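Local coordinates for protein beta-galactosidase (Geobacillus stearothermophilus, PDB 4OIF) that probably hydrolyses terminal non-reducing beta-D-galactose residues of beta-D-galactosides, as a zinc-containing, trimeric member of glycoside hydrolase family 42, at residues Arg633-Glu637 with Cys638-Phe642; Tyr286-His290 with Asn291-Ser295; Tyr477-Glu481 with Glu482-Arg486; Ser542-Arg546 with Gly547-Glu551; Ile559-Ala563 with Ala564-Gly568. All coordinates share one frame; numbering follows the deposited sequence.

The five contacts span three parts of the chain. Contact 2 lies in the TIM-barrel part and is the one near the probable substrate pocket: the side chain of Ala288 is about 8 Å from that of Trp330, a predicted substrate-binding residue, and Tyr286 OH is hydrogen-bonded to Glu322, the predicted nucleophile. Contacts 3, 4 and 5 belong to the trimerisation domain. Contact 1 belongs to the C-terminal domain; its nearest atoms are about 13 Å from those of contact 2. Contacts 4 and 5 touch: Arg546 NH1 forms a 2.9 Å salt bridge with Glu567 OE1, and strands 541-545 and 565-570 are neighbours in one sheet. Contact 3 stays about 14 Å from contact 5, nearest atoms.

Contact 1 of 5, residues Arg633-Glu637 with Cys638-Phe642; sequences RQAPE and CDYVF
Gln634 and Asp639 lie side by side, their polar ends pointing the same way, and share the polar side-chain bond of this contact. Gln634 NE2 donates to Asp639 OD1 over 2.8 Å; the oxygen lies almost in the amide plane but is approached on its syn side, 35° out of the carboxylate plane. Arg686 salt-bridges the same carboxylate oxygen, so OD1 has two partners. Glu637 reaches out to a salt bridge with Arg6, and Arg633 sends its guanidinium to Asp355 and Thr407. An alanine in place of Gln634 would probably leave Asp639 OD1 with Arg686 but without its amide partner, and its carboxylate less firmly fixed.

Backbone bonds tie the two strands into a beta hairpin at the edge of the C-terminal domain's antiparallel sheet. Arg633 and Tyr640 form a hydrogen-bonded pair, with 2.8 Å from Arg633 N to Tyr640 O and 2.8 Å from Tyr640 N to Arg633 O; nearer the turn, Ala635 N donates to Cys638 O at 2.7 Å.

The apolar contacts gather round Tyr640. Ala635 CB is 4.0 Å from Tyr640 CE1, while Cys638 SG sits over one ring face, 3.5 Å above its plane and offset toward the rim.

Contact 2 of 5, residues Tyr286-His290 with Asn291-Ser295; sequences YPAWH and NDWES
Ala288 O is gripped twice by Asn291. The stronger bond comes from the side chain, ND2 to Ala288 O at 2.8 Å, with the donor tilted 25° from the carbonyl plane; the backbone Asn291 N adds a weak one to the same Ala288 O at 3.3 Å, closing a type II beta turn from Ala288 to Asn291. With chi1 at 67°, Asn291 CG sits between its own backbone N and carbonyl carbon, and from there both ends of the amide work. Asn291 ND2 also donates to the anti lone pair of Glu294 OE2 at 3.2 Å. On the other side of the amide, Asn291 OD1 accepts from Trp293 N at 2.9 Å, in the carbonyl plane and on a lone pair. A leucine here would probably strip Ala288 O of its stronger partner and leave Trp293 N without its acceptor. Asn291 OD1 also lies over one face of the Trp293 indole, offset toward the rim. Tyr536 of the second subunit packs on Ala288 and Asn291 and meets the Trp293 ring steeply. Residues 288-291 form a beta turn and Asn291 opens an Asx turn, the pair folding the TIM-barrel loop from strand 282-284 to helix 296-312, whose N-cap is Ser295.

Contact 3 of 5, residues Tyr477-Glu481 with Glu482-Arg486; sequences YLVSE and ETIAR
Val479 starts the contact by spreading its two methyls over the first turn of helix 481-492. Its CG1 lies 3.8 Å from Ile484 CG1, the two side chains crossing at about a right angle. The other branch, Val479 CG2, stands anti to its backbone N and meets Thr483 CG2 at 3.6 Å. The pairing of Val479 with Ile484, from the residue before the N-cap to the fourth residue after it, is a hydrophobic staple, and on the helix side Ile484 also packs on Leu521 of helix 519-525.

Ser480 follows as the N-cap. A chi1 of 71° turns its hydroxyl toward the start of the helix, where Ser480 OG accepts from Thr483 N at 3.0 Å in a nearly straight bond (170°). In a full capping box Thr483 would return a direct bond to Ser480 N; here a water stands in between. It accepts from Ser480 N at 3.0 Å and lies 2.8 Å from Thr483 OG1, joined to it by a hydrogen bond. The carbonyl of Ser480 opens the regular helical series, taking Ile484 N at 3.0 Å.

Glu481, the first helical residue, continues that series with its O accepting from Ala485 N at 2.9 Å. Its carboxylate bends away to His518.

Chemically, the serine gives a first-turn amide an acceptor that no preceding turn could supply, while the staple keeps the incoming loop against the helix. The acidic side chains of Glu481 and Glu482 at this end are likely to suit the positive pole of the helix.

Contact 4 of 5, residues Ser542-Arg546 with Gly547-Glu551; sequences SVHYR and GRSYE
Three rings frame the hairpin. Over one face of the His544 imidazole lies Arg548 O, 3.4 Å above the plane, while Ser549 OG, hydrogen-bonded to Glu571, comes up at the ring's edge. On the other side of the sheet, Tyr545 and Tyr550 meet obliquely, their planes at 58°: Tyr550 CE1 approaches the edge of the Tyr545 ring, 3.7 Å from Tyr545 CD2. The edge of Tyr550 also receives a backbone oxygen, with Tyr550 CE1 3.3 Å from Tyr545 O. One face of Tyr545 carries Arg546 CG, and one face of Tyr550 carries Arg548 CG. Phe602 of helix 600-613 meets both tyrosines edge-to-face, and Tyr550 OH is bonded to Asp605.

Between these two layers of side chains, Val543 pairs with Tyr550 and Tyr545 with Arg548 as hydrogen-bonded pairs. Tyr545 N to Arg548 O measures 2.9 Å, nearly straight; the return bond from Arg548 N to Tyr545 O, also 2.9 Å, comes from above the carbonyl plane. At the tip, Gly547 has a phi of 78°, and a CB there would clash with Arg546 O. Two antiparallel strands joined by a tight type I' turn, with Arg546 and Gly547 at its centre, make a classic two-residue beta hairpin.

Contact 5 of 5, residues Ile559-Ala563 with Ala564-Gly568; sequences IKIHA and ATVEG
Ile561 and Val566 are brought together by their first torsions. In Ile561 chi1 is -63°, placing CG1 beside the backbone N and opposite the carbonyl carbon; in Val566 chi1 is 177°, which sends CG1 anti to the backbone N and leaves CG2 on the side facing the isoleucine. The two side chains cross at about a right angle, with Ile561 CG1 at 3.9 Å from Val566 CG2 and Ile561 CD1 at 4.1 Å from that same methyl. The second branch of the isoleucine rests on the backbone: Ile561 CG2 lies 3.5 Å from Ala564 O.

Hydrophobic packing is thus what the side chains share across the corner, and the polar link is made by solvent. One water donates to Ala563 O at 3.0 Å and is hydrogen-bonded to Thr565 OG1 at 2.8 Å, spanning the outside of the bend. His562 points the other way, its NE2 bonded to Glu528.

The bend carries the chain from one sheet to another. Strand 555-561 pairs with strand 527-534, whereas strand 565-570 enters the large mixed sheet between strands 541-545 and 579-586. Ile561 touches both sides of this change, resting on Met527 and on Thr582. Just beyond, Glu567 and Gly568 both face Val581 in a classic beta bulge, and Glu567 reaches Ser583 on strand 579-586.

Contact 1 of 5, residues Arg633-Glu637 with Cys638-Phe642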
# COMPACT_ATOMS: atom_id res chain seq x y z
N ARG A 633 -41.77 6.88 -16.78
CA ARG A 633 -42.61 5.98 -16.01
C ARG A 633 -44.00 5.98 -16.61
O ARG A 633 -44.43 6.97 -17.17
CB ARG A 633 -42.62 6.38 -14.54
CG ARG A 633 -41.26 6.17 -13.91
CD ARG A 633 -41.21 6.61 -12.49
NE ARG A 633 -42.04 5.78 -11.63
CZ ARG A 633 -42.06 5.91 -10.31
NH1 ARG A 633 -41.30 6.83 -9.74
NH2 ARG A 633 -42.84 5.12 -9.58
N GLN A 634 -44.69 4.86 -16.52
CA GLN A 634 -45.93 4.72 -17.26
C GLN A 634 -47.11 4.46 -16.34
O GLN A 634 -47.08 3.53 -15.53
CB GLN A 634 -45.79 3.60 -18.29
CG GLN A 634 -44.52 3.71 -19.11
CD GLN A 634 -44.56 2.89 -20.38
OE1 GLN A 634 -44.10 1.76 -20.43
NE2 GLN A 634 -45.11 3.48 -21.44
N ALA A 635 -48.13 5.30 -16.47
CA ALA A 635 -49.39 5.13 -15.75
C ALA A 635 -50.43 4.52 -16.70
O ALA A 635 -50.19 4.45 -17.90
CB ALA A 635 -49.85 6.47 -15.20
N PRO A 636 -51.57 4.06 -16.17
CA PRO A 636 -52.59 3.54 -17.09
C PRO A 636 -53.02 4.59 -18.12
O PRO A 636 -53.08 4.31 -19.31
CB PRO A 636 -53.75 3.18 -16.17
CG PRO A 636 -53.14 2.95 -14.84
CD PRO A 636 -51.98 3.91 -14.76
N GLU A 637 -53.27 5.80 -17.63
CA GLU A 637 -53.78 6.88 -18.45
C GLU A 637 -52.70 7.69 -19.18
O GLU A 637 -53.02 8.37 -20.16
CB GLU A 637 -54.61 7.83 -17.58
CG GLU A 637 -53.81 8.66 -16.57
CD GLU A 637 -53.46 7.90 -15.29
OE1 GLU A 637 -53.60 6.67 -15.26
OE2 GLU A 637 -53.05 8.56 -14.30
N CYS A 638 -51.45 7.64 -18.73
CA CYS A 638 -50.42 8.47 -19.35
C CYS A 638 -48.97 8.09 -19.09
O CYS A 638 -48.64 7.34 -18.18
CB CYS A 638 -50.61 9.93 -18.92
SG CYS A 638 -50.22 10.20 -17.20
N ASP A 639 -48.10 8.65 -19.93
CA ASP A 639 -46.67 8.52 -19.75
C ASP A 639 -46.13 9.76 -19.03
O ASP A 639 -46.56 10.88 -19.29
CB ASP A 639 -45.98 8.32 -21.11
CG ASP A 639 -46.23 6.93 -21.70
OD1 ASP A 639 -46.35 5.94 -20.93
OD2 ASP A 639 -46.28 6.82 -22.94
N TYR A 640 -45.21 9.54 -18.09
CA TYR A 640 -44.45 10.61 -17.46
C TYR A 640 -43.01 10.51 -17.91
O TYR A 640 -42.34 9.52 -17.65
CB TYR A 640 -44.51 10.54 -15.94
CG TYR A 640 -45.89 10.70 -15.35
CD1 TYR A 640 -46.57 9.61 -14.83
CD2 TYR A 640 -46.50 11.94 -15.31
CE1 TYR A 640 -47.83 9.75 -14.28
CE2 TYR A 640 -47.76 12.10 -14.76
CZ TYR A 640 -48.42 11.00 -14.25
OH TYR A 640 -49.67 11.14 -13.70
N VAL A 641 -42.54 11.54 -18.59
CA VAL A 641 -41.27 11.49 -19.24
C VAL A 641 -40.33 12.55 -18.67
O VAL A 641 -40.70 13.70 -18.53
CB VAL A 641 -41.46 11.68 -20.75
CG1 VAL A 641 -40.13 11.54 -21.48
CG2 VAL A 641 -42.47 10.64 -21.27
N PHE A 642 -39.13 12.13 -18.33
CA PHE A 642 -38.11 13.02 -17.79
C PHE A 642 -37.05 13.27 -18.85
O PHE A 642 -36.41 12.32 -19.33
CB PHE A 642 -37.46 12.41 -16.54
CG PHE A 642 -38.37 12.32 -15.35
CD1 PHE A 642 -39.41 11.40 -15.32
CD2 PHE A 642 -38.15 13.13 -14.25
CE1 PHE A 642 -40.25 11.31 -14.20
CE2 PHE A 642 -38.98 13.04 -13.13
CZ PHE A 642 -40.03 12.14 -13.11

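Contact 2 of 5, residues Tyr286-His290 with Asn291-Ser295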
# COMPACT_ATOMS: atom_id res chain seq x y z
N TYR A 286 -24.53 7.83 -3.23
CA TYR A 286 -23.56 8.91 -3.10
C TYR A 286 -22.62 8.96 -4.31
O TYR A 286 -21.45 8.60 -4.21
CB TYR A 286 -22.80 8.75 -1.78
CG TYR A 286 -23.74 8.74 -0.58
CD1 TYR A 286 -24.26 9.92 -0.07
CD2 TYR A 286 -24.14 7.54 0.01
CE1 TYR A 286 -25.13 9.93 1.01
CE2 TYR A 286 -25.02 7.53 1.09
CZ TYR A 286 -25.51 8.73 1.59
OH TYR A 286 -26.37 8.75 2.66
N PRO A 287 -23.13 9.40 -5.47
CA PRO A 287 -22.25 9.53 -6.63
C PRO A 287 -21.25 10.66 -6.43
O PRO A 287 -21.60 11.67 -5.82
CB PRO A 287 -23.22 9.86 -7.78
CG PRO A 287 -24.56 9.48 -7.28
CD PRO A 287 -24.52 9.74 -5.81
N ALA A 288 -20.03 10.49 -6.92
CA ALA A 288 -19.01 11.52 -6.76
C ALA A 288 -19.13 12.57 -7.86
O ALA A 288 -18.27 12.65 -8.75
CB ALA A 288 -17.63 10.90 -6.74
N TRP A 289 -20.20 13.36 -7.79
CA TRP A 289 -20.50 14.36 -8.82
C TRP A 289 -19.38 15.38 -8.96
O TRP A 289 -18.84 15.86 -7.97
CB TRP A 289 -21.81 15.09 -8.53
CG TRP A 289 -23.06 14.22 -8.50
CD1 TRP A 289 -23.85 13.97 -7.41
CD2 TRP A 289 -23.65 13.51 -9.59
NE1 TRP A 289 -24.90 13.15 -7.76
CE2 TRP A 289 -24.80 12.85 -9.10
CE3 TRP A 289 -23.32 13.37 -10.95
CZ2 TRP A 289 -25.61 12.06 -9.90
CZ3 TRP A 289 -24.14 12.59 -11.75
CH2 TRP A 289 -25.27 11.94 -11.22
N HIS A 290 -19.05 15.69 -10.22
CA HIS A 290 -18.08 16.70 -10.58
C HIS A 290 -16.65 16.27 -10.29
O HIS A 290 -15.76 17.11 -10.15
CB HIS A 290 -18.38 18.03 -9.87
CG HIS A 290 -19.83 18.41 -9.91
ND1 HIS A 290 -20.51 18.62 -11.09
CD2 HIS A 290 -20.72 18.63 -8.91
CE1 HIS A 290 -21.76 18.94 -10.82
NE2 HIS A 290 -21.91 18.96 -9.51
N ASN A 291 -16.43 14.96 -10.22
CA ASN A 291 -15.07 14.41 -10.15
C ASN A 291 -14.30 14.74 -11.42
O ASN A 291 -14.88 15.17 -12.41
CB ASN A 291 -15.09 12.88 -9.92
CG ASN A 291 -15.66 12.09 -11.11
OD1 ASN A 291 -14.99 11.92 -12.14
ND2 ASN A 291 -16.87 11.56 -10.94
N ASP A 292 -12.99 14.54 -11.38
CA ASP A 292 -12.16 14.94 -12.51
C ASP A 292 -11.73 13.77 -13.38
O ASP A 292 -10.75 13.88 -14.11
CB ASP A 292 -10.93 15.73 -12.03
CG ASP A 292 -9.96 14.88 -11.21
OD1 ASP A 292 -10.33 13.75 -10.81
OD2 ASP A 292 -8.84 15.38 -10.93
N TRP A 293 -12.44 12.65 -13.32
CA TRP A 293 -12.02 11.51 -14.13
C TRP A 293 -13.07 11.02 -15.12
O TRP A 293 -12.79 10.15 -15.93
CB TRP A 293 -11.56 10.35 -13.23
CG TRP A 293 -12.58 9.85 -12.27
CD1 TRP A 293 -13.63 9.02 -12.55
CD2 TRP A 293 -12.65 10.13 -10.87
NE1 TRP A 293 -14.35 8.76 -11.41
CE2 TRP A 293 -13.77 9.43 -10.36
CE3 TRP A 293 -11.88 10.89 -9.99
CZ2 TRP A 293 -14.14 9.49 -9.02
CZ3 TRP A 293 -12.25 10.94 -8.66
CH2 TRP A 293 -13.37 10.24 -8.18
N GLU A 294 -14.27 11.58 -15.07
CA GLU A 294 -15.29 11.19 -16.03
C GLU A 294 -16.30 12.30 -16.24
O GLU A 294 -16.41 13.22 -15.44
CB GLU A 294 -16.02 9.94 -15.56
CG GLU A 294 -16.66 10.15 -14.22
CD GLU A 294 -17.33 8.91 -13.70
OE1 GLU A 294 -17.38 7.90 -14.43
OE2 GLU A 294 -17.81 8.97 -12.55
N SER A 295 -17.07 12.20 -17.33
CA SER A 295 -18.13 13.16 -17.59
C SER A 295 -19.31 12.98 -16.61
O SER A 295 -19.50 11.91 -16.04
CB SER A 295 -18.64 13.01 -19.01
OG SER A 295 -19.48 11.88 -19.10

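Contact 3 of 5, residues Tyr477-Glu481 with Glu482-Arg486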
# COMPACT_ATOMS: atom_id res chain seq x y z
N TYR A 477 -19.52 -16.10 -15.76
CA TYR A 477 -18.49 -17.09 -15.45
C TYR A 477 -19.05 -18.27 -14.67
O TYR A 477 -18.87 -19.42 -15.05
CB TYR A 477 -17.36 -16.39 -14.70
CG TYR A 477 -16.44 -17.24 -13.85
CD1 TYR A 477 -15.32 -17.84 -14.40
CD2 TYR A 477 -16.66 -17.37 -12.48
CE1 TYR A 477 -14.45 -18.60 -13.61
CE2 TYR A 477 -15.80 -18.11 -11.69
CZ TYR A 477 -14.70 -18.73 -12.26
OH TYR A 477 -13.84 -19.49 -11.49
N LEU A 478 -19.75 -17.98 -13.59
CA LEU A 478 -20.44 -19.00 -12.82
C LEU A 478 -21.91 -19.09 -13.24
O LEU A 478 -22.60 -18.08 -13.27
CB LEU A 478 -20.33 -18.71 -11.33
CG LEU A 478 -21.05 -19.62 -10.34
CD1 LEU A 478 -20.25 -19.70 -9.05
CD2 LEU A 478 -22.49 -19.15 -10.07
N VAL A 479 -22.39 -20.30 -13.53
CA VAL A 479 -23.80 -20.50 -13.88
C VAL A 479 -24.20 -21.96 -13.62
O VAL A 479 -23.46 -22.88 -13.93
CB VAL A 479 -24.07 -20.12 -15.36
CG1 VAL A 479 -23.36 -21.08 -16.31
CG2 VAL A 479 -25.56 -20.07 -15.63
N SER A 480 -25.38 -22.17 -13.04
CA SER A 480 -25.83 -23.52 -12.73
C SER A 480 -26.43 -24.20 -13.95
O SER A 480 -26.79 -23.54 -14.92
CB SER A 480 -26.86 -23.49 -11.58
OG SER A 480 -28.11 -22.95 -11.99
N GLU A 481 -26.56 -25.52 -13.87
CA GLU A 481 -27.26 -26.28 -14.89
C GLU A 481 -28.68 -25.74 -15.08
O GLU A 481 -29.18 -25.62 -16.20
CB GLU A 481 -27.32 -27.76 -14.52
CG GLU A 481 -25.98 -28.46 -14.47
CD GLU A 481 -25.68 -29.22 -15.75
OE1 GLU A 481 -26.15 -28.80 -16.82
OE2 GLU A 481 -24.98 -30.25 -15.68
N GLU A 482 -29.31 -25.40 -13.96
CA GLU A 482 -30.68 -24.96 -13.95
C GLU A 482 -30.86 -23.61 -14.66
O GLU A 482 -31.78 -23.45 -15.49
CB GLU A 482 -31.18 -24.88 -12.51
CG GLU A 482 -32.48 -24.14 -12.32
CD GLU A 482 -32.91 -24.12 -10.87
OE1 GLU A 482 -33.08 -25.22 -10.30
OE2 GLU A 482 -33.05 -23.02 -10.29
N THR A 483 -29.98 -22.66 -14.36
CA THR A 483 -30.00 -21.37 -15.05
C THR A 483 -29.71 -21.54 -16.54
O THR A 483 -30.33 -20.88 -17.37
CB THR A 483 -28.98 -20.37 -14.48
OG1 THR A 483 -29.29 -20.09 -13.11
CG2 THR A 483 -28.99 -19.08 -15.29
N ILE A 484 -28.76 -22.42 -16.87
CA ILE A 484 -28.49 -22.74 -18.27
C ILE A 484 -29.75 -23.25 -18.98
O ILE A 484 -30.07 -22.81 -20.06
CB ILE A 484 -27.37 -23.79 -18.43
CG1 ILE A 484 -26.01 -23.18 -18.12
CG2 ILE A 484 -27.34 -24.33 -19.84
CD1 ILE A 484 -24.88 -24.22 -18.05
N ALA A 485 -30.47 -24.17 -18.35
CA ALA A 485 -31.70 -24.70 -18.92
C ALA A 485 -32.71 -23.58 -19.12
O ALA A 485 -33.40 -23.52 -20.15
CB ALA A 485 -32.28 -25.80 -18.04
N ARG A 486 -32.81 -22.69 -18.14
CA ARG A 486 -33.73 -21.56 -18.30
C ARG A 486 -33.33 -20.68 -19.50
O ARG A 486 -34.17 -20.28 -20.29
CB ARG A 486 -33.82 -20.75 -17.01
CG ARG A 486 -34.49 -21.53 -15.89
CD ARG A 486 -34.34 -20.87 -14.56
NE ARG A 486 -35.02 -19.58 -14.55
CZ ARG A 486 -34.53 -18.47 -14.00
NH1 ARG A 486 -33.34 -18.48 -13.40
NH2 ARG A 486 -35.23 -17.35 -14.05
O HOH W 1 -26.75 -19.76 -12.00

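Contact 4 of 5, residues Ser542-Arg546 with Gly547-Glu551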
# COMPACT_ATOMS: atom_id res chain seq x y z
N SER A 542 -8.02 -6.07 -32.39
CA SER A 542 -9.12 -5.42 -33.07
C SER A 542 -9.98 -6.46 -33.72
O SER A 542 -9.48 -7.51 -34.13
CB SER A 542 -8.61 -4.43 -34.11
OG SER A 542 -7.88 -5.11 -35.11
N VAL A 543 -11.27 -6.16 -33.82
CA VAL A 543 -12.23 -7.01 -34.50
C VAL A 543 -12.83 -6.29 -35.71
O VAL A 543 -13.29 -5.15 -35.61
CB VAL A 543 -13.36 -7.45 -33.54
CG1 VAL A 543 -14.44 -8.19 -34.30
CG2 VAL A 543 -12.80 -8.31 -32.43
N HIS A 544 -12.80 -6.94 -36.86
CA HIS A 544 -13.50 -6.41 -38.02
C HIS A 544 -14.92 -6.91 -37.99
O HIS A 544 -15.16 -8.13 -37.91
CB HIS A 544 -12.80 -6.81 -39.31
CG HIS A 544 -13.20 -5.97 -40.48
ND1 HIS A 544 -14.23 -6.31 -41.32
CD2 HIS A 544 -12.70 -4.80 -40.95
CE1 HIS A 544 -14.35 -5.40 -42.26
NE2 HIS A 544 -13.44 -4.46 -42.06
N TYR A 545 -15.85 -5.96 -38.05
CA TYR A 545 -17.27 -6.23 -37.90
C TYR A 545 -18.07 -5.16 -38.66
O TYR A 545 -17.80 -3.95 -38.52
CB TYR A 545 -17.64 -6.27 -36.42
CG TYR A 545 -19.12 -6.24 -36.13
CD1 TYR A 545 -19.87 -7.41 -36.12
CD2 TYR A 545 -19.77 -5.05 -35.83
CE1 TYR A 545 -21.22 -7.38 -35.85
CE2 TYR A 545 -21.12 -5.02 -35.55
CZ TYR A 545 -21.84 -6.19 -35.56
OH TYR A 545 -23.19 -6.17 -35.29
N ARG A 546 -19.03 -5.61 -39.46
CA ARG A 546 -19.82 -4.73 -40.32
C ARG A 546 -18.97 -3.68 -41.02
O ARG A 546 -19.30 -2.50 -40.97
CB ARG A 546 -20.92 -4.03 -39.53
CG ARG A 546 -21.89 -4.97 -38.83
CD ARG A 546 -22.83 -5.63 -39.81
NE ARG A 546 -23.91 -6.35 -39.14
CZ ARG A 546 -23.88 -7.64 -38.85
NH1 ARG A 546 -22.81 -8.37 -39.18
NH2 ARG A 546 -24.91 -8.22 -38.24
N GLY A 547 -17.87 -4.10 -41.64
CA GLY A 547 -17.03 -3.21 -42.42
C GLY A 547 -16.08 -2.30 -41.66
O GLY A 547 -15.29 -1.56 -42.26
N ARG A 548 -16.14 -2.33 -40.33
CA ARG A 548 -15.30 -1.42 -39.55
C ARG A 548 -14.33 -2.23 -38.67
O ARG A 548 -14.60 -3.39 -38.35
CB ARG A 548 -16.19 -0.49 -38.72
CG ARG A 548 -15.50 0.63 -37.95
CD ARG A 548 -16.50 1.29 -36.98
NE ARG A 548 -15.96 2.38 -36.17
CZ ARG A 548 -15.04 2.23 -35.20
NH1 ARG A 548 -14.53 1.04 -34.95
NH2 ARG A 548 -14.63 3.28 -34.50
N SER A 549 -13.20 -1.65 -38.29
CA SER A 549 -12.37 -2.22 -37.24
C SER A 549 -12.73 -1.61 -35.90
O SER A 549 -12.95 -0.40 -35.81
CB SER A 549 -10.89 -2.01 -37.52
OG SER A 549 -10.42 -3.00 -38.41
N TYR A 550 -12.79 -2.44 -34.86
CA TYR A 550 -13.09 -2.00 -33.49
C TYR A 550 -11.97 -2.43 -32.55
O TYR A 550 -11.52 -3.56 -32.61
CB TYR A 550 -14.43 -2.56 -33.01
CG TYR A 550 -15.64 -2.12 -33.82
CD1 TYR A 550 -16.07 -2.84 -34.92
CD2 TYR A 550 -16.36 -0.98 -33.46
CE1 TYR A 550 -17.18 -2.45 -35.65
CE2 TYR A 550 -17.47 -0.58 -34.18
CZ TYR A 550 -17.87 -1.31 -35.27
OH TYR A 550 -18.97 -0.91 -35.99
N GLU A 551 -11.52 -1.54 -31.68
CA GLU A 551 -10.40 -1.88 -30.81
C GLU A 551 -10.75 -2.91 -29.71
O GLU A 551 -11.80 -2.83 -29.08
CB GLU A 551 -9.83 -0.63 -30.16
CG GLU A 551 -8.46 -0.87 -29.50
CD GLU A 551 -8.02 0.29 -28.63
OE1 GLU A 551 -6.86 0.74 -28.78
OE2 GLU A 551 -8.83 0.74 -27.79

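Contact 5 of 5, residues Ile559-Ala563 with Ala564-Gly568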
# COMPACT_ATOMS: atom_id res chain seq x y z
N ILE A 559 -12.52 -19.09 -30.71
CA ILE A 559 -13.84 -19.70 -30.89
C ILE A 559 -13.90 -20.80 -31.96
O ILE A 559 -13.40 -20.64 -33.07
CB ILE A 559 -14.87 -18.61 -31.24
CG1 ILE A 559 -15.12 -17.72 -30.03
CG2 ILE A 559 -16.16 -19.23 -31.76
CD1 ILE A 559 -15.71 -16.37 -30.40
N LYS A 560 -14.53 -21.91 -31.60
CA LYS A 560 -14.83 -22.99 -32.54
C LYS A 560 -16.27 -22.89 -33.06
O LYS A 560 -17.22 -22.96 -32.28
CB LYS A 560 -14.60 -24.33 -31.84
CG LYS A 560 -14.84 -25.57 -32.70
CD LYS A 560 -14.78 -26.81 -31.82
CE LYS A 560 -14.52 -28.09 -32.60
NZ LYS A 560 -14.24 -29.21 -31.66
N ILE A 561 -16.43 -22.74 -34.37
CA ILE A 561 -17.75 -22.56 -34.98
C ILE A 561 -18.47 -23.87 -35.30
O ILE A 561 -17.86 -24.82 -35.79
CB ILE A 561 -17.66 -21.76 -36.30
CG1 ILE A 561 -17.14 -20.35 -36.03
CG2 ILE A 561 -19.02 -21.70 -37.00
CD1 ILE A 561 -17.94 -19.61 -35.01
N HIS A 562 -19.76 -23.91 -35.01
CA HIS A 562 -20.61 -25.01 -35.43
C HIS A 562 -21.68 -24.52 -36.41
O HIS A 562 -21.39 -24.28 -37.58
CB HIS A 562 -21.25 -25.67 -34.21
CG HIS A 562 -20.25 -26.27 -33.28
ND1 HIS A 562 -19.37 -27.26 -33.67
CD2 HIS A 562 -19.96 -26.01 -31.98
CE1 HIS A 562 -18.59 -27.59 -32.64
NE2 HIS A 562 -18.94 -26.84 -31.61
N ALA A 563 -22.91 -24.35 -35.93
CA ALA A 563 -23.99 -23.84 -36.76
C ALA A 563 -23.97 -22.31 -36.93
O ALA A 563 -24.62 -21.77 -37.83
CB ALA A 563 -25.32 -24.28 -36.19
N ALA A 564 -23.23 -21.63 -36.07
CA ALA A 564 -23.32 -20.17 -35.97
C ALA A 564 -22.75 -19.43 -37.18
O ALA A 564 -21.90 -19.94 -37.90
CB ALA A 564 -22.62 -19.69 -34.71
N THR A 565 -23.24 -18.22 -37.39
CA THR A 565 -22.76 -17.35 -38.44
C THR A 565 -21.65 -16.47 -37.87
O THR A 565 -21.78 -15.93 -36.76
CB THR A 565 -23.90 -16.46 -39.00
OG1 THR A 565 -24.94 -17.30 -39.50
CG2 THR A 565 -23.43 -15.55 -40.09
N VAL A 566 -20.54 -16.35 -38.59
CA VAL A 566 -19.47 -15.48 -38.14
C VAL A 566 -19.77 -14.04 -38.50
O VAL A 566 -19.87 -13.71 -39.67
CB VAL A 566 -18.14 -15.88 -38.76
CG1 VAL A 566 -17.05 -14.91 -38.31
CG2 VAL A 566 -17.79 -17.31 -38.36
N GLU A 567 -19.93 -13.19 -37.49
CA GLU A 567 -20.28 -11.80 -37.70
C GLU A 567 -19.08 -10.88 -37.64
O GLU A 567 -19.05 -9.84 -38.28
CB GLU A 567 -21.30 -11.35 -36.66
CG GLU A 567 -22.51 -12.24 -36.58
CD GLU A 567 -23.47 -11.99 -37.72
OE1 GLU A 567 -23.15 -11.18 -38.61
OE2 GLU A 567 -24.56 -12.59 -37.71
N GLY A 568 -18.08 -11.28 -36.87
CA GLY A 568 -16.88 -10.47 -36.79
C GLY A 568 -15.69 -11.34 -36.51
O GLY A 568 -15.84 -12.42 -35.92
O HOH W 2 -26.32 -19.38 -38.32